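PDB 5TA0: glycoside Hydrolase from Bacteroides uniformis, which probably hydrolyses agarose-type galactans of red algae, as a glycoside hydrolase of family 86. Local coordinates for residues E523-A532 with V635-I646. Numbering follows the deposited sequence. Where two conformers were deposited one is given.
Sequences ETMEEVKYYA and VTMQIFNFSNNI. With EDO (1,2-ethanediol), chain Q; EDO (1,2-ethanediol), chain R; SO4 (sulfate ion), chain D.
Two neighbouring antiparallel strands of a five-stranded sheet, consistent with one layer of a beta sandwich, meet here, Met525 facing Phe642, Glu527 facing Phe640 and Lys529 facing Gln638 as non-hydrogen-bonded pairs. The hydrogen-bonded pairs alternate with them: Val528 and Ile639 exchange two bonds, Val528 N to Ile639 O and Ile639 N to Val528 O, each 2.8 Å. Where the second strand gives way to a turn, Glu523 OE1 takes two donors, Ser643 OG at 2.6 Å on its anti lone pair and, in the conformer described, Asn644 ND2 at 2.9 Å on its syn lone pair. Ser643 OG lies between its own backbone N and carbonyl carbon (chi1 50°), and from there it also receives Thr524 N at 2.9 Å, a double role that suits a small hydroxyl. With an alanine in place of Glu523, the Ser643 hydroxyl would probably lose its acceptor, leaving the turn freer to shift.

In the sheet, 523-538 lies between strands 34-37 and 631-642. Met525's flexible thioether suits a place against two rings: in the conformer described, CG meets the edge of Phe642, 3.7 Å from CE1, while SD makes an oblique Met-aromatic contact with Phe640, 3.9 Å from CD1. Glu527, long enough to run CB and CG beside Phe640 CD1 and CE1, carries OE2 to Gln638 NE2 (2.8 Å), which approaches from above the carboxylate plane; His35 binds OE1. Glutamine suits its place, its OE1 accepting from Arg563. On the other face, Tyr530 combines a ring packed against Ile639 CG1 with a hydroxyl for Lys553 N.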
loop_
_atom_site.group_PDB
_atom_site.type_symbol
_atom_site.label_atom_id
_atom_site.label_comp_id
_atom_site.label_asym_id
_atom_site.label_seq_id
_atom_site.Cartn_x
_atom_site.Cartn_y
_atom_site.Cartn_z
ATOM N N GLU A 523 1.134 -19.031 -23.303
ATOM C CA GLU A 523 1.418 -17.740 -23.925
ATOM C C GLU A 523 1.840 -16.788 -22.803
ATOM O O GLU A 523 1.596 -17.051 -21.628
ATOM C CB GLU A 523 0.213 -17.177 -24.662
ATOM C CG GLU A 523 -0.350 -18.078 -25.757
ATOM C CD GLU A 523 0.556 -18.231 -26.958
ATOM O OE1 GLU A 523 1.611 -17.575 -27.070
ATOM O OE2 GLU A 523 0.184 -19.036 -27.852
ATOM N N THR A 524 2.476 -15.703 -23.211
ATOM C CA THR A 524 2.899 -14.637 -22.299
ATOM C C THR A 524 2.471 -13.263 -22.807
ATOM O O THR A 524 2.671 -12.915 -23.986
ATOM C CB THR A 524 4.423 -14.655 -22.127
ATOM O OG1 THR A 524 4.805 -15.898 -21.548
ATOM C CG2 THR A 524 4.913 -13.542 -21.200
ATOM N N MET A 525 1.926 -12.460 -21.892
ATOM C CA MET A 525 1.727 -11.023 -22.090
ATOM C C MET A 525 2.711 -10.351 -21.147
ATOM O O MET A 525 2.632 -10.552 -19.917
ATOM C CB MET A 525 0.310 -10.593 -21.753
ATOM C CG MET A 525 0.087 -9.099 -21.919
ATOM S SD MET A 525 -1.545 -8.558 -21.401
ATOM C CE MET A 525 -1.421 -8.745 -19.613
ATOM N N GLU A 526 3.670 -9.624 -21.715
ATOM C CA GLU A 526 4.630 -8.878 -20.926
ATOM C C GLU A 526 4.256 -7.421 -20.887
ATOM O O GLU A 526 4.169 -6.742 -21.916
ATOM C CB GLU A 526 6.049 -9.017 -21.477
ATOM C CG GLU A 526 7.052 -8.304 -20.610
ATOM C CD GLU A 526 8.488 -8.621 -20.952
ATOM O OE1 GLU A 526 8.730 -9.509 -21.809
ATOM O OE2 GLU A 526 9.366 -7.971 -20.328
ATOM N N GLU A 527 4.053 -6.934 -19.676
ATOM C CA GLU A 527 3.769 -5.520 -19.433
ATOM C C GLU A 527 5.037 -4.783 -19.144
ATOM O O GLU A 527 5.846 -5.233 -18.323
ATOM C CB GLU A 527 2.809 -5.377 -18.262
ATOM C CG GLU A 527 2.521 -3.933 -17.871
ATOM C CD GLU A 527 1.650 -3.803 -16.646
ATOM O OE1 GLU A 527 1.079 -4.812 -16.173
ATOM O OE2 GLU A 527 1.568 -2.656 -16.125
ATOM N N VAL A 528 5.225 -3.647 -19.828
ATOM C CA VAL A 528 6.332 -2.738 -19.537
ATOM C C VAL A 528 5.758 -1.337 -19.395
ATOM O O VAL A 528 4.916 -0.912 -20.203
ATOM C CB VAL A 528 7.449 -2.793 -20.620
ATOM C CG1 VAL A 528 8.628 -1.955 -20.220
ATOM C CG2 VAL A 528 7.951 -4.225 -20.814
ATOM N N LYS A 529 6.211 -0.614 -18.381
ATOM C CA LYS A 529 5.783 0.764 -18.121
ATOM C C LYS A 529 6.909 1.724 -18.463
ATOM O O LYS A 529 8.060 1.534 -18.023
ATOM C CB LYS A 529 5.369 0.906 -16.670
ATOM C CG LYS A 529 4.739 2.229 -16.343
ATOM C CD LYS A 529 4.166 2.185 -14.948
ATOM C CE LYS A 529 3.475 3.478 -14.580
ATOM N NZ LYS A 529 2.799 3.305 -13.269
ATOM N N TYR A 530 6.578 2.754 -19.242
ATOM C CA TYR A 530 7.545 3.727 -19.740
ATOM C C TYR A 530 7.209 5.116 -19.227
ATOM O O TYR A 530 6.035 5.463 -19.091
ATOM C CB TYR A 530 7.587 3.710 -21.261
ATOM C CG TYR A 530 8.117 2.435 -21.851
ATOM C CD1 TYR A 530 9.478 2.251 -22.057
ATOM C CD2 TYR A 530 7.263 1.404 -22.210
ATOM C CE1 TYR A 530 9.981 1.063 -22.577
ATOM C CE2 TYR A 530 7.760 0.223 -22.767
ATOM C CZ TYR A 530 9.111 0.053 -22.930
ATOM O OH TYR A 530 9.606 -1.111 -23.491
ATOM N N TYR A 531 8.252 5.891 -18.953
ATOM C CA TYR A 531 8.113 7.223 -18.378
ATOM C C TYR A 531 8.492 8.278 -19.403
ATOM O O TYR A 531 9.244 8.006 -20.329
ATOM C CB TYR A 531 8.988 7.320 -17.121
ATOM C CG TYR A 531 8.541 6.323 -16.090
ATOM C CD1 TYR A 531 7.539 6.638 -15.185
ATOM C CD2 TYR A 531 9.066 5.045 -16.071
ATOM C CE1 TYR A 531 7.061 5.691 -14.275
ATOM C CE2 TYR A 531 8.620 4.097 -15.156
ATOM C CZ TYR A 531 7.621 4.439 -14.259
ATOM O OH TYR A 531 7.132 3.489 -13.366
ATOM N N ALA A 532 7.958 9.467 -19.240
ATOM C CA ALA A 532 8.283 10.599 -20.115
ATOM C C ALA A 532 9.596 11.255 -19.695
ATOM O O ALA A 532 10.135 11.040 -18.600
ATOM C CB ALA A 532 7.158 11.612 -20.085
ATOM N N VAL A 635 2.781 12.038 -17.554
ATOM C CA VAL A 635 2.354 11.237 -18.684
ATOM C C VAL A 635 3.260 10.024 -18.737
ATOM O O VAL A 635 4.472 10.157 -18.860
ATOM C CB VAL A 635 2.404 12.024 -20.006
ATOM C CG1 VAL A 635 1.984 11.128 -21.156
ATOM C CG2 VAL A 635 1.511 13.262 -19.911
ATOM N N THR A 636 2.652 8.851 -18.549
ATOM C CA THR A 636 3.370 7.567 -18.625
ATOM C C THR A 636 2.584 6.628 -19.515
ATOM O O THR A 636 1.482 6.932 -19.936
ATOM C CB THR A 636 3.625 6.976 -17.222
ATOM O OG1 THR A 636 2.379 6.637 -16.587
ATOM C CG2 THR A 636 4.384 7.963 -16.348
ATOM N N MET A 637 3.146 5.465 -19.809
ATOM C CA MET A 637 2.483 4.535 -20.747
ATOM C C MET A 637 2.777 3.099 -20.369
ATOM O O MET A 637 3.914 2.735 -20.129
ATOM C CB MET A 637 2.932 4.823 -22.174
ATOM C CG MET A 637 2.242 3.971 -23.231
ATOM S SD MET A 637 2.423 4.639 -24.903
ATOM C CE MET A 637 4.183 4.396 -25.126
ATOM N N GLN A 638 1.743 2.277 -20.343
ATOM C CA GLN A 638 1.887 0.817 -20.247
ATOM C C GLN A 638 1.764 0.189 -21.624
ATOM O O GLN A 638 0.841 0.498 -22.380
ATOM C CB GLN A 638 0.811 0.216 -19.348
ATOM C CG GLN A 638 0.981 0.553 -17.877
ATOM C CD GLN A 638 -0.319 0.380 -17.154
ATOM O OE1 GLN A 638 -1.206 1.230 -17.287
ATOM N NE2 GLN A 638 -0.466 -0.710 -16.409
ATOM N N ILE A 639 2.714 -0.673 -21.934
ATOM C CA ILE A 639 2.733 -1.478 -23.163
ATOM C C ILE A 639 2.543 -2.933 -22.748
ATOM O O ILE A 639 3.191 -3.389 -21.806
ATOM C CB ILE A 639 4.095 -1.287 -23.882
ATOM C CG1 ILE A 639 4.268 0.178 -24.304
ATOM C CG2 ILE A 639 4.255 -2.211 -25.082
ATOM C CD1 ILE A 639 3.282 0.680 -25.327
ATOM N N PHE A 640 1.667 -3.657 -23.455
ATOM C CA PHE A 640 1.395 -5.062 -23.188
ATOM C C PHE A 640 1.735 -5.836 -24.450
ATOM O O PHE A 640 0.995 -5.760 -25.423
ATOM C CB PHE A 640 -0.076 -5.254 -22.839
ATOM C CG PHE A 640 -0.512 -4.464 -21.631
ATOM C CD1 PHE A 640 -0.387 -5.005 -20.352
ATOM C CD2 PHE A 640 -1.030 -3.198 -21.764
ATOM C CE1 PHE A 640 -0.776 -4.289 -19.231
ATOM C CE2 PHE A 640 -1.427 -2.473 -20.633
ATOM C CZ PHE A 640 -1.286 -3.026 -19.373
ATOM N N ASN A 641 2.888 -6.507 -24.451
ATOM C CA ASN A 641 3.369 -7.240 -25.626
ATOM C C ASN A 641 3.041 -8.723 -25.535
ATOM O O ASN A 641 3.264 -9.348 -24.503
ATOM C CB ASN A 641 4.876 -7.032 -25.769
ATOM C CG ASN A 641 5.219 -5.639 -26.257
ATOM O OD1 ASN A 641 4.338 -4.888 -26.671
ATOM N ND2 ASN A 641 6.497 -5.302 -26.239
ATOM N N PHE A 642 2.549 -9.284 -26.635
ATOM C CA PHE A 642 2.088 -10.658 -26.665
ATOM C C PHE A 642 3.128 -11.595 -27.292
ATOM O O PHE A 642 3.940 -11.175 -28.145
ATOM C CB PHE A 642 0.766 -10.747 -27.435
ATOM C CG PHE A 642 -0.299 -9.784 -26.967
ATOM C CD1 PHE A 642 -0.336 -9.325 -25.655
ATOM C CD2 PHE A 642 -1.278 -9.360 -27.841
ATOM C CE1 PHE A 642 -1.332 -8.465 -25.239
ATOM C CE2 PHE A 642 -2.272 -8.489 -27.429
ATOM C CZ PHE A 642 -2.303 -8.044 -26.122
ATOM N N SER A 643 3.131 -12.850 -26.846
ATOM C CA SER A 643 4.018 -13.882 -27.433
ATOM C C SER A 643 3.553 -14.352 -28.807
ATOM O O SER A 643 4.382 -14.834 -29.598
ATOM C CB SER A 643 4.159 -15.074 -26.491
ATOM O OG SER A 643 2.883 -15.540 -26.055
ATOM N N ASN A 644 2.252 -14.252 -29.067
ATOM C CA ASN A 644 1.666 -14.587 -30.361
ATOM C C ASN A 644 0.409 -13.732 -30.554
ATOM O O ASN A 644 0.104 -12.866 -29.717
ATOM C CB ASN A 644 1.330 -16.087 -30.409
ATOM C CG ASN A 644 2.549 -16.957 -30.648
ATOM O OD1 ASN A 644 3.189 -16.882 -31.700
ATOM N ND2 ASN A 644 2.883 -17.783 -29.664
ATOM N N ASN A 645 -0.307 -13.951 -31.654
ATOM C CA ASN A 645 -1.570 -13.272 -31.925
ATOM C C ASN A 645 -2.689 -13.818 -31.034
ATOM O O ASN A 645 -3.597 -14.516 -31.519
ATOM C CB ASN A 645 -1.919 -13.473 -33.410
ATOM C CG ASN A 645 -3.090 -12.628 -33.876
ATOM O OD1 ASN A 645 -3.684 -11.853 -33.120
ATOM N ND2 ASN A 645 -3.435 -12.786 -35.153
ATOM N N ILE A 646 -2.655 -13.489 -29.739
ATOM C CA ILE A 646 -3.634 -14.057 -28.796
ATOM C C ILE A 646 -5.047 -13.476 -28.930
ATOM O O ILE A 646 -6.007 -14.088 -28.458
ATOM C CB ILE A 646 -3.187 -13.961 -27.320
ATOM C CG1 ILE A 646 -3.181 -12.518 -26.811
ATOM C CG2 ILE A 646 -1.828 -14.612 -27.113
ATOM C CD1 ILE A 646 -3.632 -12.438 -25.366
HETATM C C1 EDO Q . 6.546 -10.522 -25.628
HETATM O O1 EDO Q . 6.370 -11.029 -26.954
HETATM C C2 EDO Q . 6.005 -11.554 -24.658
HETATM O O2 EDO Q . 6.788 -12.736 -24.830
HETATM C C1 EDO R . 4.280 -19.464 -21.482
HETATM O O1 EDO R . 3.901 -18.638 -20.377
HETATM C C2 EDO R . 5.783 -19.718 -21.438
HETATM O O2 EDO R . 6.353 -19.443 -22.721
HETATM S S SO4 D . 8.392 -16.152 -20.884
HETATM O O1 SO4 D . 9.192 -17.322 -21.264
HETATM O O2 SO4 D . 7.857 -15.498 -22.085
HETATM O O3 SO4 D . 7.231 -16.629 -20.128
HETATM O O4 SO4 D . 9.272 -15.292 -20.118
#